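PDB 2Q9U: A-type flavoprotein from Giardia intestinalis, which probably reduces dioxygen as an O2-scavenging enzyme, carrying electrons through flavin mononucleotide to a mu-oxo-diiron centre. Local coordinates for residues D132-K137 against L143-V148; V259-D264 against A276-A281; C50-D55 against L136-R141. One frame throughout, in Å; residues are numbered along the deposited sequence.

Overall arrangement
Interactions 1 and 3 belong to the β-lactamase-like part of the chain, interaction 2 to the flavodoxin-like part on the opposite side of the chain's centre. Interactions 1 and 3 share L136 and K137 on strand 136-137; their centres are about 12 Å apart, and they touch where L143 packs against I138 and T52. Interaction 1 pairs strand 136-137 with strand 142-147 in a β-hairpin, and interaction 3 ties its turn to the segment entering strand 52-54 of the other sheet. Interaction 2 comes later in the chain, about 48 Å from interaction 1 between centres, in a β-α unit of the FMN-binding module. The two parts thus hold separate contacts that do not touch.

Interaction 1: residues D132-K137 against L143-V148; sequences DKYTLK and LKFIPV
L136 and F145 form the apolar centre of this β-hairpin. The CB of L136 lies in the plane of the F145 ring, at its edge, 4.0 Å from CE2. With CG set opposite the carbonyl carbon (chi1 -53°), the F145 ring reaches closer to residues 132-137 than the direction of its CB would suggest. On the same side of the sheet L136 CB is 4.4 Å from L143 CB, and strand 80-82 covers this apolar patch, with Y80 on L136 and V82 on both L143 and F145. F145 CE2 also lies near the Y134 ring, in an oblique approach.

Next outward, L136 and L143 are an antiparallel hydrogen-bonded pair: L136 N donates to L143 O at 2.9 Å, nearly straight at 163° and in the carbonyl plane, and L143 N returns the bond to L136 O at 2.8 Å. Towards D132 the link is looser: its CA-H points at F145 O, with CA 3.4 Å from that oxygen, and D132 CB rests against P147 CD at 3.6 Å.

K144 forms much of the polar edge. Its chain, bent at three successive torsions, folds back so that CD passes 3.5 Å from T135 OG1 and NZ makes a weak hydrogen bond to Y134 O, 3.4 Å away. NZ also donates to two waters; one of them donates to D132 O, and the other accepts from F145 N as well and lies within hydrogen-bonding distance of Y134 O. A further water bridges D132 O and F145 O.

Past the L136-L143 pair, water, helped by a weak lysine bond, therefore bridges backbone groups that are not bonded directly, and the positive charge probably polarises the nearby carbonyls.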
loop_
_atom_site.group_PDB
_atom_site.type_symbol
_atom_site.label_atom_id
_atom_site.label_comp_id
_atom_site.label_asym_id
_atom_site.label_seq_id
_atom_site.Cartn_x
_atom_site.Cartn_y
_atom_site.Cartn_z
ATOM N N ASP A 132 -12.452 -24.121 -36.959
ATOM C CA ASP A 132 -12.987 -22.953 -37.632
ATOM C C ASP A 132 -13.951 -23.296 -38.771
ATOM O O ASP A 132 -14.509 -22.408 -39.409
ATOM C CB ASP A 132 -11.872 -21.983 -38.067
ATOM C CG ASP A 132 -11.072 -22.477 -39.276
ATOM O OD1 ASP A 132 -11.217 -23.646 -39.700
ATOM O OD2 ASP A 132 -10.292 -21.658 -39.812
ATOM N N LYS A 133 -14.180 -24.592 -38.985
ATOM C CA LYS A 133 -15.176 -25.034 -39.974
ATOM C C LYS A 133 -16.400 -25.723 -39.369
ATOM O O LYS A 133 -17.337 -26.059 -40.080
ATOM C CB LYS A 133 -14.502 -25.916 -41.045
ATOM C CG LYS A 133 -13.820 -25.088 -42.140
ATOM C CD LYS A 133 -12.498 -25.699 -42.557
ATOM C CE LYS A 133 -12.067 -25.180 -43.929
ATOM N NZ LYS A 133 -12.322 -26.199 -45.017
ATOM N N TYR A 134 -16.392 -25.926 -38.059
ATOM C CA TYR A 134 -17.477 -26.608 -37.346
ATOM C C TYR A 134 -18.686 -25.702 -37.059
ATOM O O TYR A 134 -18.521 -24.576 -36.571
ATOM C CB TYR A 134 -16.937 -27.171 -36.023
ATOM C CG TYR A 134 -17.763 -28.301 -35.485
ATOM C CD1 TYR A 134 -18.972 -28.057 -34.804
ATOM C CD2 TYR A 134 -17.363 -29.620 -35.677
ATOM C CE1 TYR A 134 -19.750 -29.101 -34.321
ATOM C CE2 TYR A 134 -18.139 -30.676 -35.206
ATOM C CZ TYR A 134 -19.328 -30.411 -34.540
ATOM O OH TYR A 134 -20.072 -31.459 -34.058
ATOM N N THR A 135 -19.894 -26.198 -37.352
ATOM C CA THR A 135 -21.137 -25.552 -36.934
ATOM C C THR A 135 -21.821 -26.389 -35.879
ATOM O O THR A 135 -22.248 -27.507 -36.162
ATOM C CB THR A 135 -22.129 -25.345 -38.132
ATOM O OG1 THR A 135 -21.464 -24.656 -39.198
ATOM C CG2 THR A 135 -23.332 -24.534 -37.695
ATOM N N LEU A 136 -21.927 -25.863 -34.656
ATOM C CA LEU A 136 -22.649 -26.538 -33.596
ATOM C C LEU A 136 -24.096 -26.090 -33.530
ATOM O O LEU A 136 -24.385 -24.926 -33.239
ATOM C CB LEU A 136 -21.982 -26.305 -32.241
ATOM C CG LEU A 136 -22.718 -26.964 -31.060
ATOM C CD1 LEU A 136 -22.807 -28.481 -31.229
ATOM C CD2 LEU A 136 -22.048 -26.619 -29.724
ATOM N N LYS A 137 -25.017 -27.024 -33.773
ATOM C CA LYS A 137 -26.429 -26.703 -33.688
ATOM C C LYS A 137 -26.931 -26.795 -32.243
ATOM O O LYS A 137 -26.757 -27.822 -31.579
ATOM C CB LYS A 137 -27.251 -27.608 -34.639
ATOM C CG LYS A 137 -28.698 -27.146 -34.738
ATOM C CD LYS A 137 -29.388 -27.745 -35.963
ATOM C CE LYS A 137 -30.260 -26.682 -36.652
ATOM N NZ LYS A 137 -29.471 -25.787 -37.579
ATOM N N LEU A 143 -23.743 -22.203 -33.503
ATOM C CA LEU A 143 -22.513 -21.562 -33.030
ATOM C C LEU A 143 -21.332 -21.939 -33.901
ATOM O O LEU A 143 -21.170 -23.121 -34.275
ATOM C CB LEU A 143 -22.221 -21.975 -31.586
ATOM C CG LEU A 143 -23.255 -21.621 -30.513
ATOM C CD1 LEU A 143 -22.791 -22.164 -29.182
ATOM C CD2 LEU A 143 -23.468 -20.108 -30.454
ATOM N N LYS A 144 -20.524 -20.921 -34.234
ATOM C CA LYS A 144 -19.261 -21.059 -34.959
ATOM C C LYS A 144 -18.109 -20.661 -34.029
ATOM O O LYS A 144 -18.318 -19.957 -33.024
ATOM C CB LYS A 144 -19.237 -20.154 -36.198
ATOM C CG LYS A 144 -20.470 -20.302 -37.095
ATOM C CD LYS A 144 -20.419 -21.584 -37.918
ATOM C CE LYS A 144 -19.504 -21.436 -39.131
ATOM N NZ LYS A 144 -18.223 -22.067 -38.812
ATOM N N PHE A 145 -16.899 -21.063 -34.400
ATOM C CA PHE A 145 -15.739 -20.923 -33.539
ATOM C C PHE A 145 -14.629 -20.300 -34.334
ATOM O O PHE A 145 -14.336 -20.722 -35.440
ATOM C CB PHE A 145 -15.376 -22.303 -32.966
ATOM C CG PHE A 145 -16.551 -22.957 -32.302
ATOM C CD1 PHE A 145 -16.913 -22.584 -31.012
ATOM C CD2 PHE A 145 -17.388 -23.834 -33.017
ATOM C CE1 PHE A 145 -18.038 -23.140 -30.400
ATOM C CE2 PHE A 145 -18.514 -24.383 -32.423
ATOM C CZ PHE A 145 -18.846 -24.042 -31.117
ATOM N N ILE A 146 -14.050 -19.244 -33.786
ATOM C CA ILE A 146 -13.000 -18.507 -34.468
ATOM C C ILE A 146 -11.722 -18.568 -33.604
ATOM O O ILE A 146 -11.590 -17.814 -32.610
ATOM C CB ILE A 146 -13.398 -17.029 -34.696
ATOM C CG1 ILE A 146 -14.706 -16.906 -35.505
ATOM C CG2 ILE A 146 -12.248 -16.306 -35.370
ATOM C CD1 ILE A 146 -15.353 -15.478 -35.460
ATOM N N PRO A 147 -10.791 -19.472 -33.952
ATOM C CA PRO A 147 -9.537 -19.504 -33.215
ATOM C C PRO A 147 -8.819 -18.169 -33.397
ATOM O O PRO A 147 -8.793 -17.597 -34.507
ATOM C CB PRO A 147 -8.770 -20.656 -33.877
ATOM C CG PRO A 147 -9.880 -21.556 -34.430
ATOM C CD PRO A 147 -10.822 -20.517 -35.001
ATOM N N VAL A 148 -8.316 -17.628 -32.300
ATOM C CA VAL A 148 -7.485 -16.420 -32.376
ATOM C C VAL A 148 -6.161 -16.740 -31.638
ATOM O O VAL A 148 -5.892 -16.187 -30.589
ATOM C CB VAL A 148 -8.226 -15.158 -31.812
ATOM C CG1 VAL A 148 -9.429 -14.699 -32.744
ATOM C CG2 VAL A 148 -8.734 -15.403 -30.396
HETATM O O HOH W 1 -15.042 -19.981 -38.064
HETATM O O HOH W 2 -16.731 -21.546 -41.472
HETATM O O HOH W 3 -16.517 -22.950 -36.585
#

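Interaction 2: residues V259-D264 against A276-A281; sequences VTVVLD and ALLDGA
V261 meets L277 and L278 across the strand-helix layer of a β-α-β unit in the flavodoxin-like fold, in which strand 258-263 is followed by helix 269-283 and then by the parallel neighbouring strand 287-292. The short segments run almost exactly antiparallel, at 172°, with their axes 9.5 Å apart at closest approach.

The V261 side chain illustrates how such a layer is filled. Its CB points to the helix and is already 4.4 Å from L278 CD1. Beyond CB the two branches part. CG1, on the far side from the backbone N (chi1 -178°), touches neither leucine. CG2, opposite the carbonyl carbon, is the branch that meets the leucine tips: it has L277 CD2 at 3.7 Å and L278 CD1 at 3.8 Å. L277 CD2 and L278 CD1 are 5.5 Å apart, CG2 sits between them, and the valine side chain crosses both leucines obliquely. L277 leaves the helix in the direction of the strand, whereas L278 starts out to one side and only its end comes near.

All five touching residues are buried, and no hydrogen bond spans the layer. A312 of strand 310-314 packs on V261, and W25 of the second subunit on L278, while D279 on the same helix makes a salt bridge to R68 of that subunit. The FMN-binding residue T270 lies in the first turn of this helix, its side chain about 7 Å from that of V261; the bound flavin mononucleotide is about 12 Å from the V261 side chain. At the start of the strand, V259 repeats the theme more sparingly, setting its CG2 3.9 Å from A281 CB.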
loop_
_atom_site.group_PDB
_atom_site.type_symbol
_atom_site.label_atom_id
_atom_site.label_comp_id
_atom_site.label_asym_id
_atom_site.label_seq_id
_atom_site.Cartn_x
_atom_site.Cartn_y
_atom_site.Cartn_z
ATOM N N VAL A 259 3.515 13.010 -25.042
ATOM C CA VAL A 259 4.801 12.590 -24.530
ATOM C C VAL A 259 4.601 12.092 -23.090
ATOM O O VAL A 259 3.949 12.770 -22.294
ATOM C CB VAL A 259 5.804 13.757 -24.541
ATOM C CG1 VAL A 259 7.182 13.297 -23.952
ATOM C CG2 VAL A 259 5.987 14.268 -25.966
ATOM N N THR A 260 5.110 10.900 -22.794
ATOM C CA THR A 260 5.139 10.387 -21.393
ATOM C C THR A 260 6.573 10.253 -20.873
ATOM O O THR A 260 7.418 9.671 -21.568
ATOM C CB THR A 260 4.430 9.027 -21.272
ATOM O OG1 THR A 260 3.068 9.176 -21.686
ATOM C CG2 THR A 260 4.465 8.482 -19.787
ATOM N N VAL A 261 6.835 10.766 -19.655
ATOM C CA VAL A 261 8.133 10.585 -19.008
ATOM C C VAL A 261 7.957 9.589 -17.846
ATOM O O VAL A 261 7.044 9.739 -17.038
ATOM C CB VAL A 261 8.726 11.906 -18.485
ATOM C CG1 VAL A 261 10.103 11.648 -17.852
ATOM C CG2 VAL A 261 8.862 12.893 -19.645
ATOM N N VAL A 262 8.763 8.538 -17.834
ATOM C CA VAL A 262 8.685 7.515 -16.795
ATOM C C VAL A 262 10.006 7.572 -16.022
ATOM O O VAL A 262 11.087 7.524 -16.625
ATOM C CB VAL A 262 8.493 6.097 -17.396
ATOM C CG1 VAL A 262 8.461 5.017 -16.288
ATOM C CG2 VAL A 262 7.188 6.040 -18.235
ATOM N N LEU A 263 9.935 7.716 -14.704
ATOM C CA LEU A 263 11.184 7.850 -13.964
ATOM C C LEU A 263 11.074 7.391 -12.534
ATOM O O LEU A 263 9.988 7.085 -12.032
ATOM C CB LEU A 263 11.703 9.313 -13.974
ATOM C CG LEU A 263 11.008 10.335 -13.059
ATOM C CD1 LEU A 263 11.921 11.513 -12.714
ATOM C CD2 LEU A 263 9.681 10.805 -13.634
ATOM N N ASP A 264 12.219 7.382 -11.870
ATOM C CA ASP A 264 12.210 7.352 -10.425
ATOM C C ASP A 264 13.332 8.307 -9.991
ATOM O O ASP A 264 14.185 8.679 -10.790
ATOM C CB ASP A 264 12.437 5.924 -9.909
ATOM C CG ASP A 264 11.902 5.707 -8.490
ATOM O OD1 ASP A 264 11.663 6.710 -7.764
ATOM O OD2 ASP A 264 11.750 4.526 -8.094
ATOM N N ALA A 276 11.006 20.212 -16.277
ATOM C CA ALA A 276 11.445 21.169 -17.306
ATOM C C ALA A 276 11.301 20.562 -18.711
ATOM O O ALA A 276 10.836 21.226 -19.646
ATOM C CB ALA A 276 12.921 21.614 -17.061
ATOM N N LEU A 277 11.722 19.312 -18.848
ATOM C CA LEU A 277 11.559 18.585 -20.109
ATOM C C LEU A 277 10.081 18.534 -20.512
ATOM O O LEU A 277 9.728 18.724 -21.676
ATOM C CB LEU A 277 12.134 17.174 -20.002
ATOM C CG LEU A 277 12.149 16.391 -21.317
ATOM C CD1 LEU A 277 13.529 15.853 -21.607
ATOM C CD2 LEU A 277 11.177 15.255 -21.278
ATOM N N LEU A 278 9.226 18.235 -19.538
ATOM C CA LEU A 278 7.782 18.121 -19.773
ATOM C C LEU A 278 7.170 19.432 -20.284
ATOM O O LEU A 278 6.356 19.436 -21.238
ATOM C CB LEU A 278 7.121 17.730 -18.457
ATOM C CG LEU A 278 5.853 16.922 -18.484
ATOM C CD1 LEU A 278 6.193 15.477 -18.868
ATOM C CD2 LEU A 278 5.134 17.021 -17.106
ATOM N N ASP A 279 7.566 20.551 -19.678
ATOM C CA ASP A 279 7.128 21.852 -20.190
ATOM C C ASP A 279 7.575 22.100 -21.620
ATOM O O ASP A 279 6.810 22.648 -22.389
ATOM C CB ASP A 279 7.512 23.024 -19.280
ATOM C CG ASP A 279 6.353 23.467 -18.391
ATOM O OD1 ASP A 279 5.622 22.578 -17.867
ATOM O OD2 ASP A 279 6.160 24.700 -18.234
ATOM N N GLY A 280 8.795 21.696 -21.963
ATOM C CA GLY A 280 9.293 21.811 -23.333
ATOM C C GLY A 280 8.366 21.033 -24.252
ATOM O O GLY A 280 7.902 21.544 -25.267
ATOM N N ALA A 281 8.051 19.799 -23.871
ATOM C CA ALA A 281 7.179 18.977 -24.700
ATOM C C ALA A 281 5.777 19.590 -24.836
ATOM O O ALA A 281 5.176 19.553 -25.926
ATOM C CB ALA A 281 7.123 17.524 -24.171
#

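Interaction 3: residues C50-D55 against L136-R141; sequences CPTVID and LKIGKR
The first torsions of I138 and T52 turn CG2 and OG1 toward each other. In I138 (chi1 66°), CG1 sits between the backbone N and the carbonyl carbon while CG2 falls beside N and faces T52. In T52 (chi1 -66°), OG1 also lies beside its own N. The result places I138 CG2 3.6 Å from T52 OG1, the two side chains crossing at about a right angle. The T52 hydroxyl donates to C50 O at 2.8 Å, so its proton is used within its own segment while the oxygen packs against the methyl.

C50 supplies the direct polar link. Its N donates to I138 O at 2.8 Å, a fairly straight bond (161°), but the donor stands above the carbonyl plane and off the lone pairs. Alongside this bond C50 CB is 4.0 Å from I138 CB. C50 CB is also 3.5 Å from I138 O, with SG slightly farther at 3.9 Å.

The turn behind I138 is held by I138 N donating to R141 O, and R141 in turn forms salt bridges with D48 and D164. C50, just before strand 52-54, and T52, at its start, thus meet the hairpin at the margin of the other sheet, a junction between the two β-sheets of the αβ/βα sandwich characteristic of the metallo-β-lactamase fold.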
loop_
_atom_site.group_PDB
_atom_site.type_symbol
_atom_site.label_atom_id
_atom_site.label_comp_id
_atom_site.label_asym_id
_atom_site.label_seq_id
_atom_site.Cartn_x
_atom_site.Cartn_y
_atom_site.Cartn_z
ATOM N N CYS A 50 -30.808 -26.982 -26.912
ATOM C CA CYS A 50 -29.647 -27.534 -26.210
ATOM C C CYS A 50 -29.097 -26.422 -25.317
ATOM O O CYS A 50 -28.347 -25.570 -25.809
ATOM C CB CYS A 50 -28.570 -27.904 -27.222
ATOM S SG CYS A 50 -29.047 -29.172 -28.420
ATOM N N PRO A 51 -29.508 -26.386 -24.034
ATOM C CA PRO A 51 -29.131 -25.259 -23.179
ATOM C C PRO A 51 -27.607 -25.173 -23.059
ATOM O O PRO A 51 -26.945 -26.197 -22.811
ATOM C CB PRO A 51 -29.791 -25.606 -21.831
ATOM C CG PRO A 51 -30.980 -26.493 -22.210
ATOM C CD PRO A 51 -30.351 -27.358 -23.309
ATOM N N THR A 52 -27.061 -23.965 -23.262
ATOM C CA THR A 52 -25.626 -23.818 -23.479
ATOM C C THR A 52 -25.042 -22.734 -22.582
ATOM O O THR A 52 -25.635 -21.666 -22.444
ATOM C CB THR A 52 -25.342 -23.515 -24.953
ATOM O OG1 THR A 52 -25.699 -24.668 -25.740
ATOM C CG2 THR A 52 -23.873 -23.177 -25.205
ATOM N N VAL A 53 -23.894 -23.041 -21.983
ATOM C CA VAL A 53 -23.113 -22.081 -21.184
ATOM C C VAL A 53 -21.841 -21.740 -21.938
ATOM O O VAL A 53 -21.154 -22.625 -22.455
ATOM C CB VAL A 53 -22.762 -22.627 -19.786
ATOM C CG1 VAL A 53 -21.893 -21.613 -18.979
ATOM C CG2 VAL A 53 -24.041 -22.954 -19.016
ATOM N N ILE A 54 -21.547 -20.445 -21.992
ATOM C CA ILE A 54 -20.300 -19.947 -22.577
ATOM C C ILE A 54 -19.382 -19.509 -21.443
ATOM O O ILE A 54 -19.719 -18.620 -20.662
ATOM C CB ILE A 54 -20.548 -18.736 -23.505
ATOM C CG1 ILE A 54 -21.708 -19.015 -24.492
ATOM C CG2 ILE A 54 -19.214 -18.291 -24.204
ATOM C CD1 ILE A 54 -21.378 -20.086 -25.546
ATOM N N ASP A 55 -18.233 -20.164 -21.366
ATOM C CA ASP A 55 -17.183 -19.892 -20.386
ATOM C C ASP A 55 -17.510 -20.198 -18.918
ATOM O O ASP A 55 -18.657 -20.407 -18.554
ATOM C CB ASP A 55 -16.580 -18.475 -20.598
ATOM C CG ASP A 55 -15.837 -18.368 -21.945
ATOM O OD1 ASP A 55 -15.189 -19.383 -22.351
ATOM O OD2 ASP A 55 -15.925 -17.297 -22.595
ATOM N N LEU A 136 -21.927 -25.863 -34.656
ATOM C CA LEU A 136 -22.649 -26.538 -33.596
ATOM C C LEU A 136 -24.096 -26.090 -33.530
ATOM O O LEU A 136 -24.385 -24.926 -33.239
ATOM C CB LEU A 136 -21.982 -26.305 -32.241
ATOM C CG LEU A 136 -22.718 -26.964 -31.060
ATOM C CD1 LEU A 136 -22.807 -28.481 -31.229
ATOM C CD2 LEU A 136 -22.048 -26.619 -29.724
ATOM N N LYS A 137 -25.017 -27.024 -33.773
ATOM C CA LYS A 137 -26.429 -26.703 -33.688
ATOM C C LYS A 137 -26.931 -26.795 -32.243
ATOM O O LYS A 137 -26.757 -27.822 -31.579
ATOM C CB LYS A 137 -27.251 -27.608 -34.639
ATOM C CG LYS A 137 -28.698 -27.146 -34.738
ATOM C CD LYS A 137 -29.388 -27.745 -35.963
ATOM C CE LYS A 137 -30.260 -26.682 -36.652
ATOM N NZ LYS A 137 -29.471 -25.787 -37.579
ATOM N N ILE A 138 -27.557 -25.728 -31.743
ATOM C CA ILE A 138 -28.041 -25.744 -30.356
ATOM C C ILE A 138 -29.546 -25.561 -30.274
ATOM O O ILE A 138 -30.099 -25.466 -29.188
ATOM C CB ILE A 138 -27.274 -24.759 -29.399
ATOM C CG1 ILE A 138 -27.533 -23.304 -29.805
ATOM C CG2 ILE A 138 -25.775 -25.116 -29.330
ATOM C CD1 ILE A 138 -27.069 -22.217 -28.769
ATOM N N GLY A 139 -30.194 -25.546 -31.443
ATOM C CA GLY A 139 -31.659 -25.453 -31.558
ATOM C C GLY A 139 -32.039 -24.471 -32.637
ATOM O O GLY A 139 -31.746 -24.687 -33.812
ATOM N N LYS A 140 -32.689 -23.378 -32.235
ATOM C CA LYS A 140 -32.927 -22.239 -33.119
ATOM C C LYS A 140 -31.606 -21.610 -33.551
ATOM O O LYS A 140 -31.493 -21.085 -34.664
ATOM C CB LYS A 140 -33.824 -21.194 -32.428
ATOM C CG LYS A 140 -35.154 -21.769 -32.013
ATOM C CD LYS A 140 -36.310 -20.811 -32.288
ATOM C CE LYS A 140 -37.507 -21.580 -32.869
ATOM N NZ LYS A 140 -37.172 -22.190 -34.206
ATOM N N ARG A 141 -30.603 -21.684 -32.680
ATOM C CA ARG A 141 -29.313 -21.051 -32.942
ATOM C C ARG A 141 -28.264 -22.070 -33.389
ATOM O O ARG A 141 -28.385 -23.269 -33.135
ATOM C CB ARG A 141 -28.813 -20.267 -31.705
ATOM C CG ARG A 141 -29.745 -19.134 -31.257
ATOM C CD ARG A 141 -29.252 -18.494 -29.950
ATOM N NE ARG A 141 -30.205 -17.565 -29.328
ATOM C CZ ARG A 141 -31.247 -17.945 -28.585
ATOM N NH1 ARG A 141 -31.536 -19.236 -28.435
ATOM N NH2 ARG A 141 -32.039 -17.030 -28.018
#